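Local coordinates for ORF10 (Moritella marina, PDB 6RIW), which contributes the ketosynthase–chain length factor didomain of a polyunsaturated fatty acid synthase and probably condenses acyl units carried on acyl carrier protein, at residues D87-W92 against G173-L178; F124-S129 against A169-Y174; L300-K305 against D339-R344. All blocks are in the same frame, centred on the assembly; numbering follows the deposited sequence.

Interactions 1 and 2 form one buried neighbourhood in the N-terminal part of the ketosynthase half, with centres about 8 Å apart and with Gly173 and Tyr174 in common. Two polar pairs tie them together: Asp87 OD1 lies 2.6 Å from Ser128 OG in a probable hydrogen bond, and Asp88 OD2 makes a salt bridge of 2.9 Å to Lys127 NZ. Interaction 3 belongs to the C-terminal part of the same half and lies nearer the surface. Its centre is about 33 Å from that of interaction 1 and about 31 Å from that of interaction 2; the nearest atoms of interactions 2 and 3 are about 9 Å apart. All three lie away from the magnesium site at Met1 and Lys286.

Interaction 1 (D87-W92 against G173-L178); sequences DDLNQW and GYPAAL
Helix segments 88-92 and 174-178 run roughly side by side, their axes 9.8 Å apart at a crossing angle of -33°, and they come closest at Asn90 and Pro175, whose CA atoms are 5.6 Å apart. Leu89 meets the proline ring obliquely. With CG anti to the backbone N (chi1 -158°), its CD2 branch is carried across to Pro175 CG at 3.4 Å, tighter than an ordinary van der Waals contact. Proline suits this place: in the first turn of a helix its missing N-H costs no bond, and the compact ring offers a firm apolar surface. Asn90 lies at about a right angle across Leu178, whose CD2 methyl touches both the amide oxygen Asn90 OD1 and the carbon Asn90 CB at 3.7 Å. A water joins the two backbones, donating to Pro175 O at 2.9 Å and weakly to Asn90 O.

Both helices belong to the thiolase-like fold of the ketosynthase. Trp92 rests on strand 259-270 and Pro175 on strand 115-120, so the pair packs beside the strands of this half. Helix 88-104 begins at Asp87, the N-cap, whose OD2 accepts from Leu89 N at 2.9 Å with a nearly straight N-H...O angle of 175°. A short acidic side chain is well suited to receive an N-H in the first helical turn. In helix 174-183, Leu178 CB covers one face of the Tyr174 ring one turn back, toward its rim, while the phenol OH is hydrogen-bonded to Tyr82 OH.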
ATOM      1  N   ASP A  87     -14.757   0.729  -7.109  1.00 16.99           N
ATOM      2  CA  ASP A  87     -14.353   2.107  -6.846  1.00 14.88           C
ATOM      3  C   ASP A  87     -13.557   2.704  -8.011  1.00 14.33           C
ATOM      4  O   ASP A  87     -12.974   1.993  -8.843  1.00 15.13           O
ATOM      5  CB  ASP A  87     -13.480   2.154  -5.573  1.00 16.06           C
ATOM      6  CG  ASP A  87     -13.258   3.560  -5.031  1.00 14.49           C
ATOM      7  OD1 ASP A  87     -14.160   4.081  -4.315  1.00 15.60           O
ATOM      8  OD2 ASP A  87     -12.156   4.140  -5.265  1.00 16.09           O
ATOM      9  N   ASP A  88     -13.499   4.043  -8.020  1.00 14.71           N
ATOM     10  CA  ASP A  88     -12.584   4.776  -8.906  1.00 14.37           C
ATOM     11  C   ASP A  88     -11.183   4.178  -8.883  1.00 13.87           C
ATOM     12  O   ASP A  88     -10.496   4.120  -9.915  1.00 15.34           O
ATOM     13  CB  ASP A  88     -12.493   6.238  -8.467  1.00 12.75           C
ATOM     14  CG  ASP A  88     -13.704   7.064  -8.869  1.00 19.99           C
ATOM     15  OD1 ASP A  88     -14.425   6.656  -9.803  1.00 19.65           O
ATOM     16  OD2 ASP A  88     -13.927   8.121  -8.222  1.00 19.74           O
ATOM     17  N   LEU A  89     -10.707   3.795  -7.697  1.00 14.22           N
ATOM     18  CA  LEU A  89      -9.370   3.202  -7.611  1.00 15.15           C
ATOM     19  C   LEU A  89      -9.204   2.094  -8.640  1.00 14.73           C
ATOM     20  O   LEU A  89      -8.235   2.076  -9.410  1.00 17.89           O
ATOM     21  CB  LEU A  89      -9.126   2.656  -6.213  1.00 17.15           C
ATOM     22  CG  LEU A  89      -7.647   2.495  -5.837  1.00 18.36           C
ATOM     23  CD1 LEU A  89      -7.517   2.451  -4.316  1.00 21.37           C
ATOM     24  CD2 LEU A  89      -7.086   1.259  -6.454  1.00 20.98           C
ATOM     25  N   ASN A  90     -10.135   1.144  -8.647  1.00 12.47           N
ATOM     26  CA  ASN A  90     -10.030   0.019  -9.570  1.00 13.19           C
ATOM     27  C   ASN A  90     -10.296   0.455 -10.998  1.00 14.55           C
ATOM     28  O   ASN A  90      -9.596   0.024 -11.929  1.00 14.95           O
ATOM     29  CB  ASN A  90     -11.018  -1.075  -9.170  1.00 12.18           C
ATOM     30  CG  ASN A  90     -10.886  -1.478  -7.707  1.00 19.61           C
ATOM     31  OD1 ASN A  90     -10.238  -2.463  -7.387  1.00 22.34           O
ATOM     32  ND2 ASN A  90     -11.501  -0.712  -6.820  1.00 24.16           N
ATOM     33  N   GLN A  91     -11.321   1.287 -11.197  1.00 15.17           N
ATOM     34  CA  GLN A  91     -11.724   1.632 -12.559  1.00 16.12           C
ATOM     35  C   GLN A  91     -10.663   2.475 -13.252  1.00 15.59           C
ATOM     36  O   GLN A  91     -10.396   2.290 -14.448  1.00 15.41           O
ATOM     37  CB  GLN A  91     -13.056   2.368 -12.531  1.00 13.07           C
ATOM     38  CG  GLN A  91     -14.190   1.462 -12.011  1.00 16.74           C
ATOM     39  CD  GLN A  91     -15.547   2.097 -12.137  1.00 17.82           C
ATOM     40  OE1 GLN A  91     -15.664   3.311 -12.278  1.00 20.24           O
ATOM     41  NE2 GLN A  91     -16.596   1.270 -12.091  1.00 17.64           N
ATOM     42  N   TRP A  92     -10.059   3.417 -12.524  1.00 12.80           N
ATOM     43  CA  TRP A  92      -9.018   4.231 -13.141  1.00 14.54           C
ATOM     44  C   TRP A  92      -7.813   3.378 -13.522  1.00 14.25           C
ATOM     45  O   TRP A  92      -7.208   3.593 -14.574  1.00 13.56           O
ATOM     46  CB  TRP A  92      -8.591   5.355 -12.206  1.00 11.68           C
ATOM     47  CG  TRP A  92      -9.650   6.367 -11.925  1.00 14.50           C
ATOM     48  CD1 TRP A  92     -10.879   6.484 -12.527  1.00 15.25           C
ATOM     49  CD2 TRP A  92      -9.582   7.406 -10.949  1.00 13.51           C
ATOM     50  NE1 TRP A  92     -11.571   7.533 -11.984  1.00 14.71           N
ATOM     51  CE2 TRP A  92     -10.794   8.124 -11.019  1.00 15.65           C
ATOM     52  CE3 TRP A  92      -8.609   7.802 -10.024  1.00 16.08           C
ATOM     53  CZ2 TRP A  92     -11.073   9.205 -10.175  1.00 17.82           C
ATOM     54  CZ3 TRP A  92      -8.878   8.887  -9.194  1.00 14.05           C
ATOM     55  CH2 TRP A  92     -10.101   9.580  -9.283  1.00 19.07           C
ATOM     56  N   GLY A 173      -3.716  -4.201  -2.253  1.00 14.47           N
ATOM     57  CA  GLY A 173      -3.103  -5.126  -3.192  1.00 14.86           C
ATOM     58  C   GLY A 173      -4.010  -5.624  -4.307  1.00 16.28           C
ATOM     59  O   GLY A 173      -3.574  -5.771  -5.452  1.00 14.51           O
ATOM     60  N   TYR A 174      -5.277  -5.888  -3.993  1.00 13.93           N
ATOM     61  CA  TYR A 174      -6.184  -6.439  -5.002  1.00 13.33           C
ATOM     62  C   TYR A 174      -6.249  -5.641  -6.308  1.00 13.53           C
ATOM     63  O   TYR A 174      -6.419  -6.273  -7.367  1.00 14.68           O
ATOM     64  CB  TYR A 174      -7.590  -6.581  -4.402  1.00 15.41           C
ATOM     65  CG  TYR A 174      -8.570  -7.267  -5.331  1.00 15.81           C
ATOM     66  CD1 TYR A 174      -8.352  -8.572  -5.762  1.00 17.52           C
ATOM     67  CD2 TYR A 174      -9.717  -6.597  -5.776  1.00 16.22           C
ATOM     68  CE1 TYR A 174      -9.262  -9.211  -6.626  1.00 19.85           C
ATOM     69  CE2 TYR A 174     -10.625  -7.216  -6.643  1.00 16.81           C
ATOM     70  CZ  TYR A 174     -10.389  -8.521  -7.062  1.00 20.38           C
ATOM     71  OH  TYR A 174     -11.297  -9.137  -7.911  1.00 20.49           O
ATOM     72  N   PRO A 175      -6.144  -4.308  -6.327  1.00 13.21           N
ATOM     73  CA  PRO A 175      -6.201  -3.614  -7.631  1.00 14.09           C
ATOM     74  C   PRO A 175      -5.172  -4.114  -8.632  1.00 14.78           C
ATOM     75  O   PRO A 175      -5.464  -4.164  -9.837  1.00 15.36           O
ATOM     76  CB  PRO A 175      -5.969  -2.147  -7.255  1.00 13.56           C
ATOM     77  CG  PRO A 175      -6.611  -2.053  -5.861  1.00 15.29           C
ATOM     78  CD  PRO A 175      -6.207  -3.354  -5.202  1.00 12.89           C
ATOM     79  N   ALA A 176      -3.972  -4.490  -8.174  1.00 12.97           N
ATOM     80  CA  ALA A 176      -2.982  -5.031  -9.101  1.00 12.07           C
ATOM     81  C   ALA A 176      -3.388  -6.419  -9.600  1.00 17.12           C
ATOM     82  O   ALA A 176      -3.212  -6.736 -10.781  1.00 15.32           O
ATOM     83  CB  ALA A 176      -1.608  -5.084  -8.439  1.00 13.39           C
ATOM     84  N   ALA A 177      -3.924  -7.263  -8.717  1.00 13.69           N
ATOM     85  CA  ALA A 177      -4.393  -8.575  -9.154  1.00 15.13           C
ATOM     86  C   ALA A 177      -5.610  -8.452 -10.060  1.00 15.73           C
ATOM     87  O   ALA A 177      -5.797  -9.270 -10.964  1.00 16.24           O
ATOM     88  CB  ALA A 177      -4.719  -9.449  -7.933  1.00 15.60           C
ATOM     89  N   LEU A 178      -6.454  -7.450  -9.827  1.00 14.30           N
ATOM     90  CA  LEU A 178      -7.618  -7.264 -10.675  1.00 13.85           C
ATOM     91  C   LEU A 178      -7.205  -6.845 -12.076  1.00 17.02           C
ATOM     92  O   LEU A 178      -7.771  -7.324 -13.068  1.00 14.95           O
ATOM     93  CB  LEU A 178      -8.538  -6.219 -10.063  1.00 15.24           C
ATOM     94  CG  LEU A 178      -9.729  -5.828 -10.934  1.00 16.87           C
ATOM     95  CD1 LEU A 178     -10.766  -6.898 -10.827  1.00 18.99           C
ATOM     96  CD2 LEU A 178     -10.315  -4.516 -10.450  1.00 20.74           C
TER
HETATM   97  O   HOH W   1      -7.610  -2.234 -10.407  1.00 22.01           O

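Interaction 2 (F124-S129 against A169-Y174); sequences FPTKSS and ALVAGY
A capping box formed by Thr126 and Ser129, at the turn leading into helix 129-148, presents its carbon atoms to Val171 in the loop before helix 174-183. The two side chains exchange bonds with each other's backbone: Thr126 N donates to Ser129 OG at 2.9 Å, and Ser129 N donates to Thr126 OG1 at 3.0 Å. Small hydroxyl residues fit here because each oxygen can fold back onto the main chain. The chi1 of 68° places Thr126 OG1 between its own N and carbonyl carbon, facing the turn, and leaves CG2 for the contact. Ser129 OG is also hydrogen-bonded to His589, from the chain length factor half, so the box lies near the meeting of the two halves.

Val171 spreads both its methyl groups over this surface. Its CG2 meets Thr126 CG2 tip to tip at 3.9 Å and approaches Ser129 CB at 4.0 Å. A beta-branched apolar residue thus covers the carbon side of the box. Just before it, Leu170 is the centre of an inverse gamma turn, closed by a weak bond from Val171 N to Ala169 O. Ser129 CB lies 4.2 Å from Ala169 CA. The other branch, Val171 CG1, sits 3.3 Å from Phe124 O.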
ATOM      1  N   PHE A 124      -4.942   3.839   1.803  1.00 15.16           N
ATOM      2  CA  PHE A 124      -5.908   4.693   2.497  1.00 14.92           C
ATOM      3  C   PHE A 124      -7.334   4.250   2.210  1.00 14.26           C
ATOM      4  O   PHE A 124      -7.606   3.676   1.153  1.00 14.17           O
ATOM      5  CB  PHE A 124      -5.803   6.138   2.014  1.00 14.74           C
ATOM      6  CG  PHE A 124      -4.580   6.887   2.477  1.00 18.62           C
ATOM      7  CD1 PHE A 124      -3.725   6.370   3.426  1.00 21.38           C
ATOM      8  CD2 PHE A 124      -4.321   8.141   1.938  1.00 18.85           C
ATOM      9  CE1 PHE A 124      -2.620   7.097   3.836  1.00 21.44           C
ATOM     10  CE2 PHE A 124      -3.224   8.876   2.341  1.00 23.78           C
ATOM     11  CZ  PHE A 124      -2.373   8.347   3.302  1.00 21.47           C
ATOM     12  N   PRO A 125      -8.286   4.596   3.077  1.00 12.89           N
ATOM     13  CA  PRO A 125      -9.706   4.398   2.743  1.00 13.12           C
ATOM     14  C   PRO A 125     -10.033   5.035   1.399  1.00 13.00           C
ATOM     15  O   PRO A 125      -9.468   6.066   1.031  1.00 12.23           O
ATOM     16  CB  PRO A 125     -10.445   5.107   3.877  1.00 12.50           C
ATOM     17  CG  PRO A 125      -9.458   5.015   5.088  1.00 14.00           C
ATOM     18  CD  PRO A 125      -8.077   5.120   4.439  1.00 13.14           C
ATOM     19  N   THR A 126     -10.975   4.428   0.689  1.00 13.16           N
ATOM     20  CA  THR A 126     -11.486   4.986  -0.556  1.00 11.44           C
ATOM     21  C   THR A 126     -12.929   5.420  -0.358  1.00 12.87           C
ATOM     22  O   THR A 126     -13.557   5.159   0.676  1.00 11.26           O
ATOM     23  CB  THR A 126     -11.409   3.984  -1.712  1.00 14.05           C
ATOM     24  OG1 THR A 126     -12.328   2.911  -1.475  1.00 13.38           O
ATOM     25  CG2 THR A 126      -9.973   3.435  -1.903  1.00 13.25           C
ATOM     26  N   LYS A 127     -13.482   6.081  -1.382  1.00 11.35           N
ATOM     27  CA  LYS A 127     -14.867   6.511  -1.254  1.00 13.57           C
ATOM     28  C   LYS A 127     -15.801   5.312  -1.121  1.00 15.98           C
ATOM     29  O   LYS A 127     -16.808   5.391  -0.406  1.00 14.89           O
ATOM     30  CB  LYS A 127     -15.256   7.394  -2.448  1.00 13.48           C
ATOM     31  CG  LYS A 127     -14.396   8.658  -2.569  1.00 14.36           C
ATOM     32  CD  LYS A 127     -14.955   9.592  -3.676  1.00 18.04           C
ATOM     33  CE  LYS A 127     -14.797   8.936  -5.060  1.00 19.75           C
ATOM     34  NZ  LYS A 127     -13.352   8.738  -5.489  1.00 18.02           N
ATOM     35  N   SER A 128     -15.431   4.168  -1.716  1.00 13.62           N
ATOM     36  CA  SER A 128     -16.257   2.972  -1.626  1.00 13.18           C
ATOM     37  C   SER A 128     -15.988   2.161  -0.364  1.00 11.47           C
ATOM     38  O   SER A 128     -16.925   1.604   0.216  1.00 13.50           O
ATOM     39  CB  SER A 128     -16.043   2.081  -2.855  1.00 15.70           C
ATOM     40  OG  SER A 128     -16.398   2.783  -4.042  1.00 15.66           O
ATOM     41  N   SER A 129     -14.729   2.033   0.058  1.00 11.37           N
ATOM     42  CA  SER A 129     -14.470   1.201   1.245  1.00 12.71           C
ATOM     43  C   SER A 129     -15.175   1.757   2.487  1.00 11.79           C
ATOM     44  O   SER A 129     -15.627   0.983   3.343  1.00 11.61           O
ATOM     45  CB  SER A 129     -12.958   1.036   1.469  1.00 10.33           C
ATOM     46  OG  SER A 129     -12.332   2.222   1.937  1.00 11.89           O
ATOM     47  N   ALA A 169     -13.189  -3.297  -0.254  1.00 11.18           N
ATOM     48  CA  ALA A 169     -12.360  -3.103   0.933  1.00 11.59           C
ATOM     49  C   ALA A 169     -10.933  -3.625   0.759  1.00 12.76           C
ATOM     50  O   ALA A 169     -10.091  -3.414   1.650  1.00 13.24           O
ATOM     51  CB  ALA A 169     -13.008  -3.793   2.138  1.00 11.57           C
ATOM     52  N   LEU A 170     -10.646  -4.310  -0.350  1.00 11.99           N
ATOM     53  CA  LEU A 170      -9.311  -4.848  -0.618  1.00 13.18           C
ATOM     54  C   LEU A 170      -8.515  -3.767  -1.345  1.00 15.60           C
ATOM     55  O   LEU A 170      -8.272  -3.811  -2.556  1.00 14.45           O
ATOM     56  CB  LEU A 170      -9.392  -6.144  -1.425  1.00 11.13           C
ATOM     57  CG  LEU A 170     -10.310  -7.253  -0.850  1.00 13.65           C
ATOM     58  CD1 LEU A 170     -10.383  -8.429  -1.795  1.00 13.22           C
ATOM     59  CD2 LEU A 170      -9.798  -7.707   0.516  1.00 16.68           C
ATOM     60  N   VAL A 171      -8.139  -2.752  -0.574  1.00 12.25           N
ATOM     61  CA  VAL A 171      -7.717  -1.498  -1.192  1.00 12.23           C
ATOM     62  C   VAL A 171      -6.276  -1.577  -1.694  1.00 15.96           C
ATOM     63  O   VAL A 171      -5.968  -1.139  -2.811  1.00 13.04           O
ATOM     64  CB  VAL A 171      -7.924  -0.344  -0.190  1.00 15.74           C
ATOM     65  CG1 VAL A 171      -7.136   0.881  -0.623  1.00 17.25           C
ATOM     66  CG2 VAL A 171      -9.430  -0.001  -0.073  1.00 16.16           C
ATOM     67  N   ALA A 172      -5.364  -2.131  -0.894  1.00 12.87           N
ATOM     68  CA  ALA A 172      -3.939  -1.987  -1.204  1.00 15.33           C
ATOM     69  C   ALA A 172      -3.488  -2.893  -2.361  1.00 15.96           C
ATOM     70  O   ALA A 172      -2.936  -2.411  -3.361  1.00 17.33           O
ATOM     71  CB  ALA A 172      -3.099  -2.244   0.055  1.00 15.52           C
ATOM     72  N   GLY A 173      -3.716  -4.201  -2.253  1.00 14.47           N
ATOM     73  CA  GLY A 173      -3.103  -5.126  -3.192  1.00 14.86           C
ATOM     74  C   GLY A 173      -4.010  -5.624  -4.307  1.00 16.28           C
ATOM     75  O   GLY A 173      -3.574  -5.771  -5.452  1.00 14.51           O
ATOM     76  N   TYR A 174      -5.277  -5.888  -3.993  1.00 13.93           N
ATOM     77  CA  TYR A 174      -6.184  -6.439  -5.002  1.00 13.33           C
ATOM     78  C   TYR A 174      -6.249  -5.641  -6.308  1.00 13.53           C
ATOM     79  O   TYR A 174      -6.419  -6.273  -7.367  1.00 14.68           O
ATOM     80  CB  TYR A 174      -7.590  -6.581  -4.402  1.00 15.41           C
ATOM     81  CG  TYR A 174      -8.570  -7.267  -5.331  1.00 15.81           C
ATOM     82  CD1 TYR A 174      -8.352  -8.572  -5.762  1.00 17.52           C
ATOM     83  CD2 TYR A 174      -9.717  -6.597  -5.776  1.00 16.22           C
ATOM     84  CE1 TYR A 174      -9.262  -9.211  -6.626  1.00 19.85           C
ATOM     85  CE2 TYR A 174     -10.625  -7.216  -6.643  1.00 16.81           C
ATOM     86  CZ  TYR A 174     -10.389  -8.521  -7.062  1.00 20.38           C
ATOM     87  OH  TYR A 174     -11.297  -9.137  -7.911  1.00 20.49           O
TER

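Interaction 3 (L300-K305 against D339-R344); sequences LSPNTK and DNVELR
Val341, on helix 336-350, is flanked by Pro302 and Thr304 at the approach to helix 304-318. Pro302 crosses it obliquely, with its ring CG 4.0 Å from Val341 CB, and Val341 CG1 reaches past to Thr304 N at 3.9 Å. That branch lies anti to the valine's backbone N (chi1 170°), directed at the main chain where the neighbouring helix starts. A rigid proline and a branched valine make a compact apolar fit between a loop and a helix. One turn on, Arg344 runs extended from CG to NE and crosses Thr304 at about a right angle. Thr304 CG2 lies over the centre of one guanidinium face, 4.1 Å from Arg344 NH1, so a methyl rests on the flat group.

The hydroxyl of Thr304 is hydrogen-bonded to Ser345 OG, which ties helix 304-318 to helix 336-350; Ser345 OG is in turn bonded to Val341 O within its own helix. These helices belong to the C-terminal part of the ketosynthase half, within its thiolase-like fold. Helix 304-318 is started by Asn303 as N-cap: its OD1 accepts from Lys305 N at 3.0 Å, with an N-H...O angle of 158°. Asparagine suits the place because its short amide oxygen can receive an N-H of the first turn, and Asn303 N is itself bonded to Asp293 OD2. On the far side of helix 336-350, Glu342 accepts from the backbone N of His331 and Ala332, in the His-Ala-Thr-Gly-Thr signature of the ketosynthase family, and Asp339 OD1 accepts from Gly334 N.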
ATOM      1  N   LEU A 300       8.550  13.169   7.634  1.00 24.99           N
ATOM      2  CA  LEU A 300       7.985  13.944   6.533  1.00 27.21           C
ATOM      3  C   LEU A 300       8.990  14.887   5.871  1.00 29.05           C
ATOM      4  O   LEU A 300       8.644  15.536   4.878  1.00 30.45           O
ATOM      5  CB  LEU A 300       6.761  14.737   7.017  1.00 32.55           C
ATOM      6  CG  LEU A 300       5.532  13.911   7.415  1.00 31.28           C
ATOM      7  CD1 LEU A 300       4.346  14.820   7.764  1.00 28.19           C
ATOM      8  CD2 LEU A 300       5.153  12.915   6.316  1.00 27.87           C
ATOM      9  N   SER A 301      10.230  14.946   6.356  1.00 28.17           N
ATOM     10  CA  SER A 301      11.188  15.945   5.874  1.00 27.69           C
ATOM     11  C   SER A 301      12.289  15.306   5.043  1.00 28.89           C
ATOM     12  O   SER A 301      12.869  14.296   5.466  1.00 31.77           O
ATOM     13  CB  SER A 301      11.812  16.697   7.053  1.00 31.98           C
ATOM     14  OG  SER A 301      10.814  17.088   7.984  1.00 36.80           O
ATOM     15  N   PRO A 302      12.632  15.877   3.895  1.00 27.09           N
ATOM     16  CA  PRO A 302      13.660  15.273   3.038  1.00 26.94           C
ATOM     17  C   PRO A 302      15.065  15.509   3.573  1.00 29.45           C
ATOM     18  O   PRO A 302      15.341  16.493   4.263  1.00 28.86           O
ATOM     19  CB  PRO A 302      13.468  15.991   1.700  1.00 27.72           C
ATOM     20  CG  PRO A 302      12.920  17.340   2.102  1.00 28.49           C
ATOM     21  CD  PRO A 302      12.063  17.104   3.308  1.00 30.64           C
ATOM     22  N   ASN A 303      15.953  14.578   3.231  1.00 26.96           N
ATOM     23  CA  ASN A 303      17.348  14.578   3.661  1.00 29.26           C
ATOM     24  C   ASN A 303      18.216  14.661   2.417  1.00 27.35           C
ATOM     25  O   ASN A 303      18.154  13.780   1.554  1.00 22.99           O
ATOM     26  CB  ASN A 303      17.666  13.313   4.463  1.00 28.30           C
ATOM     27  CG  ASN A 303      18.992  13.386   5.202  1.00 31.60           C
ATOM     28  OD1 ASN A 303      19.943  14.021   4.744  1.00 29.40           O
ATOM     29  ND2 ASN A 303      19.065  12.706   6.352  1.00 32.54           N
ATOM     30  N   THR A 304      19.024  15.716   2.317  1.00 22.35           N
ATOM     31  CA  THR A 304      19.820  15.868   1.106  1.00 22.50           C
ATOM     32  C   THR A 304      20.791  14.700   0.910  1.00 23.32           C
ATOM     33  O   THR A 304      21.113  14.359  -0.232  1.00 22.80           O
ATOM     34  CB  THR A 304      20.564  17.211   1.124  1.00 26.67           C
ATOM     35  OG1 THR A 304      21.235  17.406  -0.133  1.00 27.89           O
ATOM     36  CG2 THR A 304      21.574  17.260   2.270  1.00 27.87           C
ATOM     37  N   LYS A 305      21.227  14.039   1.989  1.00 23.34           N
ATOM     38  CA  LYS A 305      22.202  12.954   1.819  1.00 27.35           C
ATOM     39  C   LYS A 305      21.617  11.795   1.013  1.00 26.39           C
ATOM     40  O   LYS A 305      22.302  11.221   0.158  1.00 25.71           O
ATOM     41  CB  LYS A 305      22.722  12.458   3.173  1.00 29.44           C
ATOM     42  CG  LYS A 305      21.719  11.653   4.007  1.00 39.06           C
ATOM     43  CD  LYS A 305      22.156  11.462   5.469  1.00 37.86           C
ATOM     44  CE  LYS A 305      22.860  10.147   5.690  1.00 39.29           C
ATOM     45  NZ  LYS A 305      21.895   9.109   6.184  1.00 36.47           N
ATOM     46  N   ASP A 339      11.462  22.125  -1.684  1.00 23.55           N
ATOM     47  CA  ASP A 339      12.002  22.730  -2.898  1.00 26.48           C
ATOM     48  C   ASP A 339      13.474  23.102  -2.701  1.00 25.05           C
ATOM     49  O   ASP A 339      14.314  22.834  -3.569  1.00 28.11           O
ATOM     50  CB  ASP A 339      11.173  23.961  -3.299  1.00 30.06           C
ATOM     51  CG  ASP A 339       9.783  23.605  -3.903  1.00 37.18           C
ATOM     52  OD1 ASP A 339       9.330  22.419  -3.821  1.00 27.51           O
ATOM     53  OD2 ASP A 339       9.129  24.547  -4.448  1.00 27.67           O
ATOM     54  N   ASN A 340      13.811  23.675  -1.536  1.00 26.78           N
ATOM     55  CA  ASN A 340      15.188  24.107  -1.286  1.00 27.92           C
ATOM     56  C   ASN A 340      16.128  22.921  -1.090  1.00 27.69           C
ATOM     57  O   ASN A 340      17.287  22.965  -1.528  1.00 25.52           O
ATOM     58  CB  ASN A 340      15.241  25.030  -0.066  1.00 27.69           C
ATOM     59  CG  ASN A 340      14.635  26.400  -0.344  1.00 30.59           C
ATOM     60  OD1 ASN A 340      15.260  27.239  -0.978  1.00 32.37           O
ATOM     61  ND2 ASN A 340      13.405  26.620   0.118  1.00 33.85           N
ATOM     62  N   VAL A 341      15.664  21.860  -0.420  1.00 27.27           N
ATOM     63  CA  VAL A 341      16.515  20.685  -0.240  1.00 25.05           C
ATOM     64  C   VAL A 341      16.831  20.037  -1.582  1.00 25.34           C
ATOM     65  O   VAL A 341      17.979  19.656  -1.842  1.00 26.44           O
ATOM     66  CB  VAL A 341      15.877  19.681   0.740  1.00 29.24           C
ATOM     67  CG1 VAL A 341      16.657  18.362   0.723  1.00 24.05           C
ATOM     68  CG2 VAL A 341      15.875  20.239   2.156  1.00 27.28           C
ATOM     69  N   GLU A 342      15.827  19.895  -2.459  1.00 23.89           N
ATOM     70  CA  GLU A 342      16.082  19.290  -3.762  1.00 24.19           C
ATOM     71  C   GLU A 342      17.037  20.146  -4.592  1.00 26.00           C
ATOM     72  O   GLU A 342      17.891  19.614  -5.317  1.00 24.84           O
ATOM     73  CB  GLU A 342      14.770  19.060  -4.528  1.00 24.31           C
ATOM     74  CG  GLU A 342      14.991  18.504  -5.955  1.00 26.46           C
ATOM     75  CD  GLU A 342      13.700  18.052  -6.663  1.00 27.62           C
ATOM     76  OE1 GLU A 342      12.605  18.537  -6.293  1.00 28.71           O
ATOM     77  OE2 GLU A 342      13.791  17.204  -7.585  1.00 26.06           O
ATOM     78  N   LEU A 343      16.910  21.477  -4.505  1.00 24.29           N
ATOM     79  CA  LEU A 343      17.839  22.339  -5.235  1.00 25.03           C
ATOM     80  C   LEU A 343      19.255  22.209  -4.679  1.00 23.97           C
ATOM     81  O   LEU A 343      20.229  22.244  -5.439  1.00 28.07           O
ATOM     82  CB  LEU A 343      17.370  23.795  -5.186  1.00 23.33           C
ATOM     83  CG  LEU A 343      16.197  24.131  -6.109  1.00 27.34           C
ATOM     84  CD1 LEU A 343      15.546  25.473  -5.740  1.00 27.16           C
ATOM     85  CD2 LEU A 343      16.660  24.119  -7.560  1.00 28.32           C
ATOM     86  N   ARG A 344      19.383  22.036  -3.366  1.00 24.06           N
ATOM     87  CA  ARG A 344      20.704  21.822  -2.782  1.00 26.63           C
ATOM     88  C   ARG A 344      21.301  20.504  -3.249  1.00 26.07           C
ATOM     89  O   ARG A 344      22.481  20.447  -3.625  1.00 22.85           O
ATOM     90  CB  ARG A 344      20.614  21.866  -1.257  1.00 27.28           C
ATOM     91  CG  ARG A 344      21.894  21.435  -0.538  1.00 29.40           C
ATOM     92  CD  ARG A 344      21.806  21.661   0.954  1.00 33.22           C
ATOM     93  NE  ARG A 344      23.040  21.287   1.655  1.00 40.89           N
ATOM     94  CZ  ARG A 344      23.114  21.012   2.960  1.00 45.07           C
ATOM     95  NH1 ARG A 344      22.028  21.066   3.721  1.00 47.74           N
ATOM     96  NH2 ARG A 344      24.274  20.674   3.510  1.00 53.83           N
TER